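Local coordinates for protein thermotoga maritima TmcAL (Thermotoga maritima, PDB 5Y0T) that belongs to the HIGH nucleotidyl transferase family of the HUP clan and holds adenosine-5'-rp-alpha-thio-triphosphate in a pocket, at residues M1-V6 with T93-D98; G80-G85 with V173-S178; A86-D91 with L180-N185; Q335-L340 with K355-P360. All coordinates share one frame; numbering follows the deposited sequence.

Overall arrangement
All four contacts gather around the mixed, mainly parallel sheet of the chain. Contact 1 pairs the first strand with the start of strand 98-103. Contacts 2 and 3 are successive parts of one interface, between helix 79-92 and helix 167-182, and their centres lie about 9 Å apart. Contact 3 also touches contact 1, where Leu90 O meets Val96 CB at 3.8 Å. Contact 4 is tied to contact 3 by a salt bridge, Lys358 NZ to Asp91 OD2 at 3.1 Å. Contact 2 lies beside the bound adenosine-5'-rp-alpha-thio-triphosphate, about 5 Å from the Phe82 side chain. Leu4 of contact 1 is about 10 Å from the ligand, and Val87 of contact 3 about 12 Å.

Contact 1: residues M1-V6 with T93-D98; sequences MKVLGV and TGVVTD
Thr97 holds OG1 between its backbone N and carbonyl carbon (chi1 60°), which turns the hydroxyl onto the backbone of Val3. Val3 in turn has CG1 opposite its N (chi1 176°), and this brings CG2 against the backbone of the other segment, 3.3 Å from Val95 O. Val3 N donates to Thr97 OG1 at 3.0 Å. Val3 O is gripped twice. Thr97 N reaches it at 2.9 Å, in the carbonyl plane and on a lone pair. Asp98 N reaches the same Val3 O at 3.2 Å, tilted from that plane by 29°. Further on, Gly5 N donates to Asp98 O at 2.7 Å. Leu4 and Asp98 thus form a parallel bridge, where strand 98-103 starts beside strand 3-8 in the sheet of this Rossmann-like fold. Val3 CG1 also packs on Val96 CG2 at 4.0 Å, the two side chains crossing at about a right angle. A water donates to Val95 O at 2.6 Å and more weakly to Met1 O. Thr97 OG1 also gives its proton to Asp98 OD1, 2.8 Å away, on the anti side and somewhat out of the carboxylate plane. Arg187 and His189 bind the same carboxylate from strand 187-192. The Thr97 hydroxyl is therefore fixed as both acceptor and donor, and it links the backbone of Val3 to the Asp98 carboxylate.

Contact 2: residues G80-G85 with V173-S178; sequences GGFAFG and VEYIHS
Ala83 CB presses on two side chains at once. It lies 3.5 Å from Tyr175 CD1 and also 3.5 Å from Glu174 CB. Tyr175 then extends along the helix 79-92 surface, and its hydroxyl comes to the edge of the Phe82 ring, in the ring plane, with Tyr175 OH 3.6 Å from Phe82 CE1. The pairing lies next to the ligand pocket, as the Phe82 side chain is about 5 Å from the bound adenosine-5'-rp-alpha-thio-triphosphate. The axes of the two helix segments approach to 8.2 Å at a crossing angle of -50°. This is consistent with ridges-into-grooves packing in which residues four apart form the ridges, with Ala83 set against Glu174 and Tyr175, and Ser178 beside it. Ser178 OG sits 3.2 Å from Phe84 CA and at the edge of the Phe84 ring. Its proton goes back into its own helix, to Glu174 O at 3.0 Å, across the carbonyl face opposite the one used by Ser178 N. Glu174 is bent at chi2 (-75°), which folds its carboxylate over Gly80 CA. A water donates to Gly80 O and, at 2.7 Å, to Glu174 OE1. Glu174 OE2 forms a salt bridge with Arg143.

Contact 3: residues A86-D91 with L180-N185; sequences AVCVLD and LKIGSN
Ile182 CD1 reaches helix 79-92 and touches two side chains one turn apart. It is 3.7 Å from Asp91 CB and 4.0 Å from Val87 CG1. The CG2 branch of Ile182 meets a third residue, Cys88 SG, also at 4.0 Å. Beside this apolar patch is one polar link. Ser184 OG donates to Asp91 OD1 at 3.1 Å, and the hydroxyl lies above the carboxylate plane, 36° out of it. The side chains of Asp91 and Ile182 come from opposite directions, and Ile182 CD1 rests against the CB and carboxylate of Asp91. Ile182 CG1 stands between its backbone N and carbonyl carbon (chi1 68°), and the chain is extended beyond it (chi2 173°), which carries CD1 across to the other helix. Next outward is the helix end. Gly183 leaves the helix with positive phi in a Schellman motif, and Ser184 follows with its side chain turned to Asp91. Ser184 OG also accepts from Ile186 N, and the other carboxylate oxygen, Asp91 OD2, forms a salt bridge with Lys358. Around this, Val87 packs against Ser178 and Ala179 of helix 167-182. On the other side of helix 79-92, Ala86 and Leu90 lie on Val7 and Val36, so this helix sits between helix 167-182 and the neighbouring strands 3-8 and 32-38.

Contact 4: residues Q335-L340 with K355-P360; sequences QYIRIL and KKAKLP. With EDO (1,2-ethanediol), chain G.
Ile337 and Pro360 meet where the two parallel strands of a beta-alpha-beta unit begin; helix 346-356 connects strand 337-343 to strand 361-362. The one hydrogen bond between the segments is from the backbone. Ile337 N donates to Pro360 O at 2.9 Å, almost straight, with an N-H...O angle of 176°. The pairing goes on through Val362, which bonds to Ile337 and Ile339. The apolar contacts come from Ile337 and Leu359, whose side chains cross at about a right angle. Ile337 CG1 is 4.0 Å from Leu359 CB, and Ile337 CD1 is equally far from Ala357 CB. Leu359 has CG beside its backbone N (chi1 -67°), which lays both methyls against the Gln335-Tyr336 peptide: CD1 is 3.9 Å from Tyr336 N, and CD2 is 3.8 Å from Gln335 C. The polar side chains point to other partners. Tyr336 OH bonds to Asp391, and Gln335 OE1 accepts from Asp380 N. Gln335 NE2 binds Gly333 O and also O2 of a 1,2-ethanediol, probably from the crystallisation liquor. Leu359 CD2 touches C1 of the same 1,2-ethanediol. Gln335 O, buried here without a hydrogen-bond partner in the model, faces Pro360 CD at 3.2 Å.

Contact 1: residues M1-V6 with T93-D98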
loop_
_atom_site.group_PDB
_atom_site.type_symbol
_atom_site.label_atom_id
_atom_site.label_comp_id
_atom_site.label_asym_id
_atom_site.label_seq_id
_atom_site.Cartn_x
_atom_site.Cartn_y
_atom_site.Cartn_z
ATOM N N MET A 1 -9.245 -15.268 -45.844
ATOM C CA MET A 1 -10.008 -14.072 -45.506
ATOM C C MET A 1 -9.198 -13.089 -44.669
ATOM O O MET A 1 -8.188 -13.457 -44.077
ATOM C CB MET A 1 -11.257 -14.447 -44.738
ATOM C CG MET A 1 -10.937 -15.051 -43.413
ATOM S SD MET A 1 -12.156 -14.607 -42.166
ATOM C CE MET A 1 -11.532 -15.612 -40.879
ATOM N N LYS A 2 -9.671 -11.851 -44.592
ATOM C CA LYS A 2 -8.940 -10.808 -43.882
ATOM C C LYS A 2 -9.544 -10.443 -42.525
ATOM O O LYS A 2 -10.764 -10.267 -42.399
ATOM C CB LYS A 2 -8.850 -9.554 -44.753
ATOM C CG LYS A 2 -7.950 -9.696 -45.978
ATOM C CD LYS A 2 -7.753 -8.347 -46.668
ATOM C CE LYS A 2 -6.854 -8.456 -47.880
ATOM N NZ LYS A 2 -6.585 -7.112 -48.479
ATOM N N VAL A 3 -8.673 -10.297 -41.526
ATOM C CA VAL A 3 -9.075 -9.859 -40.198
ATOM C C VAL A 3 -8.210 -8.700 -39.742
ATOM O O VAL A 3 -6.988 -8.816 -39.641
ATOM C CB VAL A 3 -8.986 -10.991 -39.151
ATOM C CG1 VAL A 3 -9.327 -10.447 -37.758
ATOM C CG2 VAL A 3 -9.927 -12.142 -39.535
ATOM N N LEU A 4 -8.861 -7.577 -39.472
ATOM C CA LEU A 4 -8.185 -6.378 -39.004
ATOM C C LEU A 4 -7.946 -6.423 -37.500
ATOM O O LEU A 4 -8.896 -6.635 -36.745
ATOM C CB LEU A 4 -9.029 -5.152 -39.326
ATOM C CG LEU A 4 -8.564 -3.821 -38.737
ATOM C CD1 LEU A 4 -7.181 -3.459 -39.322
ATOM C CD2 LEU A 4 -9.608 -2.743 -39.023
ATOM N N GLY A 5 -6.692 -6.285 -37.070
ATOM C CA GLY A 5 -6.397 -6.028 -35.662
ATOM C C GLY A 5 -6.079 -4.552 -35.437
ATOM O O GLY A 5 -5.423 -3.915 -36.281
ATOM N N VAL A 6 -6.452 -4.030 -34.273
ATOM C CA VAL A 6 -6.082 -2.672 -33.886
ATOM C C VAL A 6 -5.662 -2.683 -32.412
ATOM O O VAL A 6 -6.209 -3.439 -31.593
ATOM C CB VAL A 6 -7.215 -1.633 -34.129
ATOM C CG1 VAL A 6 -7.554 -1.528 -35.643
ATOM C CG2 VAL A 6 -8.486 -1.951 -33.323
ATOM N N THR A 93 -4.055 -14.813 -31.775
ATOM C CA THR A 93 -5.439 -15.132 -32.119
ATOM C C THR A 93 -5.483 -16.164 -33.227
ATOM O O THR A 93 -6.461 -16.904 -33.350
ATOM C CB THR A 93 -6.215 -13.909 -32.611
ATOM O OG1 THR A 93 -5.591 -13.430 -33.811
ATOM C CG2 THR A 93 -6.226 -12.788 -31.539
ATOM N N GLY A 94 -4.431 -16.174 -34.048
ATOM C CA GLY A 94 -4.322 -17.093 -35.166
ATOM C C GLY A 94 -5.095 -16.640 -36.393
ATOM O O GLY A 94 -5.137 -17.365 -37.397
ATOM N N VAL A 95 -5.841 -15.546 -36.267
ATOM C CA VAL A 95 -6.658 -15.054 -37.388
ATOM C C VAL A 95 -6.368 -13.654 -37.955
ATOM O O VAL A 95 -6.832 -13.312 -39.049
ATOM C CB VAL A 95 -8.147 -15.081 -36.994
ATOM C CG1 VAL A 95 -8.571 -16.507 -36.617
ATOM C CG2 VAL A 95 -8.393 -14.118 -35.835
ATOM N N VAL A 96 -5.588 -12.855 -37.243
ATOM C CA VAL A 96 -5.401 -11.461 -37.639
ATOM C C VAL A 96 -4.439 -11.395 -38.812
ATOM O O VAL A 96 -3.395 -12.029 -38.760
ATOM C CB VAL A 96 -4.887 -10.609 -36.465
ATOM C CG1 VAL A 96 -4.326 -9.273 -36.979
ATOM C CG2 VAL A 96 -6.021 -10.379 -35.453
ATOM N N THR A 97 -4.866 -10.783 -39.927
ATOM C CA THR A 97 -3.995 -10.659 -41.100
ATOM C C THR A 97 -3.402 -9.275 -41.367
ATOM O O THR A 97 -2.376 -9.155 -42.051
ATOM C CB THR A 97 -4.752 -11.085 -42.370
ATOM O OG1 THR A 97 -5.897 -10.241 -42.536
ATOM C CG2 THR A 97 -5.205 -12.540 -42.253
ATOM N N ASP A 98 -4.019 -8.250 -40.780
ATOM C CA ASP A 98 -3.705 -6.855 -41.051
ATOM C C ASP A 98 -3.838 -6.038 -39.788
ATOM O O ASP A 98 -4.814 -6.171 -39.060
ATOM C CB ASP A 98 -4.632 -6.240 -42.110
ATOM C CG ASP A 98 -4.461 -6.848 -43.485
ATOM O OD1 ASP A 98 -5.122 -7.870 -43.772
ATOM O OD2 ASP A 98 -3.689 -6.281 -44.292
HETATM O O HOH W 1 -7.671 -14.874 -40.966
#

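Contact 2: residues G80-G85 with V173-S178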
loop_
_atom_site.group_PDB
_atom_site.type_symbol
_atom_site.label_atom_id
_atom_site.label_comp_id
_atom_site.label_asym_id
_atom_site.label_seq_id
_atom_site.Cartn_x
_atom_site.Cartn_y
_atom_site.Cartn_z
ATOM N N GLY A 80 8.086 0.027 -26.285
ATOM C CA GLY A 80 8.648 -1.264 -26.667
ATOM C C GLY A 80 7.881 -2.445 -26.080
ATOM O O GLY A 80 7.475 -3.371 -26.797
ATOM N N GLY A 81 7.675 -2.419 -24.767
ATOM C CA GLY A 81 6.964 -3.495 -24.107
ATOM C C GLY A 81 5.491 -3.525 -24.461
ATOM O O GLY A 81 4.902 -4.595 -24.633
ATOM N N PHE A 82 4.890 -2.342 -24.545
ATOM C CA PHE A 82 3.477 -2.198 -24.903
ATOM C C PHE A 82 3.227 -2.826 -26.278
ATOM O O PHE A 82 2.315 -3.653 -26.466
ATOM C CB PHE A 82 3.107 -0.703 -24.883
ATOM C CG PHE A 82 1.708 -0.391 -25.355
ATOM C CD1 PHE A 82 1.443 -0.173 -26.705
ATOM C CD2 PHE A 82 0.672 -0.253 -24.445
ATOM C CE1 PHE A 82 0.159 0.155 -27.139
ATOM C CE2 PHE A 82 -0.629 0.067 -24.880
ATOM C CZ PHE A 82 -0.874 0.274 -26.230
ATOM N N ALA A 83 4.066 -2.448 -27.231
ATOM C CA ALA A 83 3.930 -2.932 -28.594
ATOM C C ALA A 83 4.125 -4.436 -28.644
ATOM O O ALA A 83 3.417 -5.141 -29.354
ATOM C CB ALA A 83 4.935 -2.235 -29.515
ATOM N N PHE A 84 5.090 -4.926 -27.880
ATOM C CA PHE A 84 5.423 -6.340 -27.945
ATOM C C PHE A 84 4.259 -7.181 -27.449
ATOM O O PHE A 84 3.907 -8.182 -28.065
ATOM C CB PHE A 84 6.668 -6.649 -27.127
ATOM C CG PHE A 84 7.002 -8.117 -27.075
ATOM C CD1 PHE A 84 7.540 -8.756 -28.186
ATOM C CD2 PHE A 84 6.791 -8.851 -25.909
ATOM C CE1 PHE A 84 7.863 -10.114 -28.147
ATOM C CE2 PHE A 84 7.111 -10.206 -25.855
ATOM C CZ PHE A 84 7.650 -10.838 -26.972
ATOM N N GLY A 85 3.678 -6.771 -26.325
ATOM C CA GLY A 85 2.511 -7.450 -25.793
ATOM C C GLY A 85 1.341 -7.406 -26.759
ATOM O O GLY A 85 0.681 -8.404 -26.992
ATOM N N VAL A 173 6.909 1.671 -35.292
ATOM C CA VAL A 173 8.147 0.938 -35.520
ATOM C C VAL A 173 8.220 -0.226 -34.544
ATOM O O VAL A 173 8.598 -1.336 -34.915
ATOM C CB VAL A 173 9.389 1.872 -35.372
ATOM C CG1 VAL A 173 10.671 1.073 -35.155
ATOM C CG2 VAL A 173 9.504 2.763 -36.601
ATOM N N GLU A 174 7.821 0.015 -33.300
ATOM C CA GLU A 174 7.873 -1.046 -32.301
ATOM C C GLU A 174 6.870 -2.168 -32.603
ATOM O O GLU A 174 7.178 -3.328 -32.342
ATOM C CB GLU A 174 7.624 -0.495 -30.902
ATOM C CG GLU A 174 8.663 0.557 -30.426
ATOM C CD GLU A 174 10.013 -0.033 -30.035
ATOM O OE1 GLU A 174 10.259 -1.226 -30.283
ATOM O OE2 GLU A 174 10.847 0.714 -29.474
ATOM N N TYR A 175 5.687 -1.847 -33.141
ATOM C CA TYR A 175 4.746 -2.924 -33.541
ATOM C C TYR A 175 5.381 -3.813 -34.605
ATOM O O TYR A 175 5.294 -5.045 -34.552
ATOM C CB TYR A 175 3.417 -2.391 -34.117
ATOM C CG TYR A 175 2.559 -1.553 -33.198
ATOM C CD1 TYR A 175 2.353 -1.910 -31.877
ATOM C CD2 TYR A 175 1.942 -0.384 -33.673
ATOM C CE1 TYR A 175 1.572 -1.136 -31.041
ATOM C CE2 TYR A 175 1.147 0.407 -32.831
ATOM C CZ TYR A 175 0.972 0.025 -31.524
ATOM O OH TYR A 175 0.213 0.798 -30.685
ATOM N N ILE A 176 5.979 -3.174 -35.606
ATOM C CA ILE A 176 6.538 -3.894 -36.726
ATOM C C ILE A 176 7.749 -4.702 -36.271
ATOM O O ILE A 176 7.915 -5.865 -36.643
ATOM C CB ILE A 176 6.929 -2.921 -37.871
ATOM C CG1 ILE A 176 5.674 -2.234 -38.434
ATOM C CG2 ILE A 176 7.657 -3.657 -38.986
ATOM C CD1 ILE A 176 5.965 -0.983 -39.257
ATOM N N HIS A 177 8.590 -4.080 -35.457
ATOM C CA HIS A 177 9.751 -4.767 -34.906
ATOM C C HIS A 177 9.318 -5.999 -34.125
ATOM O O HIS A 177 9.894 -7.071 -34.299
ATOM C CB HIS A 177 10.561 -3.833 -34.014
ATOM C CG HIS A 177 11.807 -4.455 -33.466
ATOM N ND1 HIS A 177 12.457 -3.961 -32.357
ATOM C CD2 HIS A 177 12.518 -5.537 -33.868
ATOM C CE1 HIS A 177 13.517 -4.709 -32.099
ATOM N NE2 HIS A 177 13.579 -5.671 -33.003
ATOM N N SER A 178 8.292 -5.852 -33.282
ATOM C CA SER A 178 7.732 -6.979 -32.529
ATOM C C SER A 178 7.252 -8.108 -33.439
ATOM O O SER A 178 7.524 -9.284 -33.186
ATOM C CB SER A 178 6.573 -6.504 -31.645
ATOM O OG SER A 178 7.075 -5.720 -30.570
HETATM O O HOH W 2 9.419 -3.646 -29.315
#

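Contact 3: residues A86-D91 with L180-N185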
loop_
_atom_site.group_PDB
_atom_site.type_symbol
_atom_site.label_atom_id
_atom_site.label_comp_id
_atom_site.label_asym_id
_atom_site.label_seq_id
_atom_site.Cartn_x
_atom_site.Cartn_y
_atom_site.Cartn_z
ATOM N N ALA A 86 1.085 -6.238 -27.334
ATOM C CA ALA A 86 -0.059 -6.071 -28.204
ATOM C C ALA A 86 0.026 -6.917 -29.471
ATOM O O ALA A 86 -0.953 -7.542 -29.877
ATOM C CB ALA A 86 -0.213 -4.587 -28.567
ATOM N N VAL A 87 1.191 -6.926 -30.112
ATOM C CA VAL A 87 1.378 -7.733 -31.320
ATOM C C VAL A 87 1.336 -9.234 -30.958
ATOM O O VAL A 87 0.786 -10.049 -31.701
ATOM C CB VAL A 87 2.706 -7.351 -32.037
ATOM C CG1 VAL A 87 3.044 -8.312 -33.174
ATOM C CG2 VAL A 87 2.618 -5.918 -32.574
ATOM N N CYS A 88 1.880 -9.612 -29.804
ATOM C CA CYS A 88 1.802 -11.028 -29.415
ATOM C C CYS A 88 0.346 -11.500 -29.268
ATOM O O CYS A 88 0.003 -12.599 -29.707
ATOM C CB CYS A 88 2.550 -11.291 -28.101
ATOM S SG CYS A 88 4.337 -11.373 -28.237
ATOM N N VAL A 89 -0.498 -10.671 -28.663
ATOM C CA VAL A 89 -1.902 -11.028 -28.482
ATOM C C VAL A 89 -2.597 -11.133 -29.843
ATOM O O VAL A 89 -3.297 -12.106 -30.120
ATOM C CB VAL A 89 -2.675 -9.997 -27.628
ATOM C CG1 VAL A 89 -4.167 -10.311 -27.640
ATOM C CG2 VAL A 89 -2.167 -9.962 -26.157
ATOM N N LEU A 90 -2.435 -10.112 -30.677
ATOM C CA LEU A 90 -3.045 -10.164 -32.008
ATOM C C LEU A 90 -2.562 -11.373 -32.808
ATOM O O LEU A 90 -3.364 -12.117 -33.373
ATOM C CB LEU A 90 -2.754 -8.872 -32.772
ATOM C CG LEU A 90 -3.487 -7.680 -32.156
ATOM C CD1 LEU A 90 -3.201 -6.384 -32.925
ATOM C CD2 LEU A 90 -4.996 -7.939 -32.089
ATOM N N ASP A 91 -1.249 -11.565 -32.863
ATOM C CA ASP A 91 -0.706 -12.710 -33.572
ATOM C C ASP A 91 -1.216 -14.044 -32.988
ATOM O O ASP A 91 -1.434 -15.002 -33.721
ATOM C CB ASP A 91 0.818 -12.677 -33.542
ATOM C CG ASP A 91 1.431 -13.852 -34.273
ATOM O OD1 ASP A 91 1.475 -13.805 -35.516
ATOM O OD2 ASP A 91 1.857 -14.810 -33.598
ATOM N N LEU A 180 8.302 -8.772 -36.414
ATOM C CA LEU A 180 9.507 -9.398 -36.963
ATOM C C LEU A 180 10.102 -10.354 -35.938
ATOM O O LEU A 180 10.426 -11.503 -36.259
ATOM C CB LEU A 180 10.547 -8.341 -37.375
ATOM C CG LEU A 180 10.189 -7.544 -38.633
ATOM C CD1 LEU A 180 11.217 -6.431 -38.928
ATOM C CD2 LEU A 180 10.074 -8.499 -39.810
ATOM N N LYS A 181 10.225 -9.893 -34.696
ATOM C CA LYS A 181 10.811 -10.743 -33.654
ATOM C C LYS A 181 10.055 -12.050 -33.466
ATOM O O LYS A 181 10.670 -13.102 -33.286
ATOM C CB LYS A 181 10.880 -10.012 -32.309
ATOM C CG LYS A 181 11.836 -8.841 -32.290
ATOM C CD LYS A 181 12.332 -8.571 -30.877
ATOM C CE LYS A 181 11.221 -8.745 -29.859
ATOM N NZ LYS A 181 11.601 -8.214 -28.522
ATOM N N ILE A 182 8.729 -12.001 -33.478
ATOM C CA ILE A 182 7.986 -13.224 -33.236
ATOM C C ILE A 182 7.650 -13.973 -34.516
ATOM O O ILE A 182 6.982 -14.998 -34.472
ATOM C CB ILE A 182 6.678 -12.959 -32.429
ATOM C CG1 ILE A 182 5.651 -12.163 -33.239
ATOM C CG2 ILE A 182 7.014 -12.252 -31.116
ATOM C CD1 ILE A 182 4.281 -12.039 -32.509
ATOM N N GLY A 183 8.121 -13.478 -35.656
ATOM C CA GLY A 183 7.913 -14.195 -36.904
ATOM C C GLY A 183 6.493 -14.094 -37.430
ATOM O O GLY A 183 6.028 -14.967 -38.143
ATOM N N SER A 184 5.800 -13.008 -37.105
ATOM C CA SER A 184 4.419 -12.844 -37.542
ATOM C C SER A 184 4.315 -12.471 -39.028
ATOM O O SER A 184 5.173 -11.777 -39.562
ATOM C CB SER A 184 3.728 -11.775 -36.693
ATOM O OG SER A 184 2.478 -11.415 -37.253
ATOM N N ASN A 185 3.253 -12.935 -39.682
ATOM C CA ASN A 185 2.989 -12.589 -41.081
ATOM C C ASN A 185 2.021 -11.416 -41.244
ATOM O O ASN A 185 1.586 -11.099 -42.356
ATOM C CB ASN A 185 2.457 -13.812 -41.835
ATOM C CG ASN A 185 3.565 -14.776 -42.212
ATOM O OD1 ASN A 185 4.739 -14.403 -42.231
ATOM N ND2 ASN A 185 3.201 -16.017 -42.519
#

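Contact 4: residues Q335-L340 with K355-P360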
loop_
_atom_site.group_PDB
_atom_site.type_symbol
_atom_site.label_atom_id
_atom_site.label_comp_id
_atom_site.label_asym_id
_atom_site.label_seq_id
_atom_site.Cartn_x
_atom_site.Cartn_y
_atom_site.Cartn_z
ATOM N N GLN A 335 0.477 -14.962 -21.874
ATOM C CA GLN A 335 0.214 -16.389 -21.842
ATOM C C GLN A 335 -1.262 -16.726 -22.091
ATOM O O GLN A 335 -1.637 -17.893 -22.073
ATOM C CB GLN A 335 0.696 -16.974 -20.505
ATOM C CG GLN A 335 2.214 -16.791 -20.295
ATOM C CD GLN A 335 3.040 -17.453 -21.393
ATOM O OE1 GLN A 335 2.945 -18.656 -21.598
ATOM N NE2 GLN A 335 3.859 -16.662 -22.103
ATOM N N TYR A 336 -2.105 -15.716 -22.322
ATOM C CA TYR A 336 -3.532 -15.987 -22.549
ATOM C C TYR A 336 -4.144 -14.877 -23.392
ATOM O O TYR A 336 -3.606 -13.765 -23.478
ATOM C CB TYR A 336 -4.320 -16.095 -21.206
ATOM C CG TYR A 336 -4.023 -14.915 -20.303
ATOM C CD1 TYR A 336 -4.712 -13.712 -20.432
ATOM C CD2 TYR A 336 -2.997 -14.983 -19.364
ATOM C CE1 TYR A 336 -4.396 -12.614 -19.638
ATOM C CE2 TYR A 336 -2.681 -13.897 -18.573
ATOM C CZ TYR A 336 -3.380 -12.725 -18.694
ATOM O OH TYR A 336 -3.023 -11.650 -17.894
ATOM N N ILE A 337 -5.273 -15.187 -23.998
ATOM C CA ILE A 337 -6.075 -14.185 -24.665
ATOM C C ILE A 337 -7.323 -13.940 -23.826
ATOM O O ILE A 337 -8.168 -14.824 -23.708
ATOM C CB ILE A 337 -6.477 -14.631 -26.082
ATOM C CG1 ILE A 337 -5.225 -14.793 -26.957
ATOM C CG2 ILE A 337 -7.414 -13.594 -26.692
ATOM C CD1 ILE A 337 -5.440 -15.665 -28.207
ATOM N N ARG A 338 -7.444 -12.743 -23.257
ATOM C CA ARG A 338 -8.606 -12.412 -22.423
ATOM C C ARG A 338 -9.679 -11.741 -23.285
ATOM O O ARG A 338 -9.418 -10.715 -23.884
ATOM C CB ARG A 338 -8.207 -11.483 -21.258
ATOM C CG ARG A 338 -9.411 -10.884 -20.482
ATOM C CD ARG A 338 -9.980 -11.864 -19.445
ATOM N NE ARG A 338 -11.141 -11.296 -18.743
ATOM C CZ ARG A 338 -11.045 -10.497 -17.684
ATOM N NH1 ARG A 338 -9.847 -10.195 -17.186
ATOM N NH2 ARG A 338 -12.144 -10.026 -17.102
ATOM N N ILE A 339 -10.881 -12.312 -23.329
ATOM C CA ILE A 339 -11.985 -11.719 -24.084
ATOM C C ILE A 339 -12.747 -10.764 -23.180
ATOM O O ILE A 339 -13.301 -11.200 -22.179
ATOM C CB ILE A 339 -12.994 -12.778 -24.596
ATOM C CG1 ILE A 339 -12.308 -13.911 -25.373
ATOM C CG2 ILE A 339 -14.131 -12.108 -25.390
ATOM C CD1 ILE A 339 -11.451 -13.470 -26.502
ATOM N N LEU A 340 -12.722 -9.466 -23.485
ATOM C CA LEU A 340 -13.532 -8.501 -22.742
ATOM C C LEU A 340 -14.933 -8.324 -23.313
ATOM O O LEU A 340 -15.838 -7.890 -22.602
ATOM C CB LEU A 340 -12.833 -7.141 -22.685
ATOM C CG LEU A 340 -11.540 -7.089 -21.870
ATOM C CD1 LEU A 340 -10.962 -5.702 -22.006
ATOM C CD2 LEU A 340 -11.765 -7.461 -20.367
ATOM N N LYS A 355 -10.290 -22.513 -32.677
ATOM C CA LYS A 355 -9.576 -23.539 -33.433
ATOM C C LYS A 355 -8.130 -23.137 -33.730
ATOM O O LYS A 355 -7.240 -23.986 -33.758
ATOM C CB LYS A 355 -10.294 -23.852 -34.751
ATOM C CG LYS A 355 -11.730 -24.371 -34.584
ATOM C CD LYS A 355 -12.386 -24.577 -35.953
ATOM C CE LYS A 355 -13.801 -25.153 -35.847
ATOM N NZ LYS A 355 -14.804 -24.169 -35.336
ATOM N N LYS A 356 -7.912 -21.865 -34.045
ATOM C CA LYS A 356 -6.598 -21.443 -34.548
ATOM C C LYS A 356 -5.656 -20.741 -33.559
ATOM O O LYS A 356 -4.481 -20.528 -33.877
ATOM C CB LYS A 356 -6.812 -20.519 -35.752
ATOM C CG LYS A 356 -7.534 -21.186 -36.916
ATOM C CD LYS A 356 -7.422 -20.348 -38.187
ATOM C CE LYS A 356 -7.943 -21.097 -39.416
ATOM N NZ LYS A 356 -7.236 -22.396 -39.641
ATOM N N ALA A 357 -6.139 -20.408 -32.365
ATOM C CA ALA A 357 -5.346 -19.547 -31.480
ATOM C C ALA A 357 -4.144 -20.290 -30.916
ATOM O O ALA A 357 -4.183 -21.504 -30.762
ATOM C CB ALA A 357 -6.186 -19.002 -30.351
ATOM N N LYS A 358 -3.073 -19.550 -30.642
ATOM C CA LYS A 358 -1.844 -20.128 -30.106
ATOM C C LYS A 358 -1.722 -19.918 -28.602
ATOM O O LYS A 358 -0.735 -20.329 -28.014
ATOM C CB LYS A 358 -0.609 -19.524 -30.800
ATOM C CG LYS A 358 -0.705 -19.417 -32.327
ATOM C CD LYS A 358 0.381 -18.473 -32.875
ATOM C CE LYS A 358 0.163 -18.157 -34.350
ATOM N NZ LYS A 358 1.396 -17.586 -34.966
ATOM N N LEU A 359 -2.699 -19.233 -28.004
ATOM C CA LEU A 359 -2.761 -19.050 -26.551
ATOM C C LEU A 359 -4.147 -19.455 -26.074
ATOM O O LEU A 359 -5.104 -19.331 -26.833
ATOM C CB LEU A 359 -2.487 -17.590 -26.151
ATOM C CG LEU A 359 -1.090 -16.999 -26.379
ATOM C CD1 LEU A 359 -1.084 -15.507 -26.052
ATOM C CD2 LEU A 359 -0.082 -17.750 -25.514
ATOM N N PRO A 360 -4.263 -19.920 -24.815
ATOM C CA PRO A 360 -5.566 -20.267 -24.230
ATOM C C PRO A 360 -6.492 -19.058 -24.218
ATOM O O PRO A 360 -6.040 -17.954 -23.925
ATOM C CB PRO A 360 -5.215 -20.697 -22.795
ATOM C CG PRO A 360 -3.780 -21.066 -22.851
ATOM C CD PRO A 360 -3.164 -20.137 -23.860
HETATM C C1 EDO G . 3.151 -19.181 -24.749
HETATM O O1 EDO G . 3.220 -20.579 -25.091
HETATM C C2 EDO G . 4.403 -18.460 -25.255
HETATM O O2 EDO G . 5.435 -18.499 -24.240
#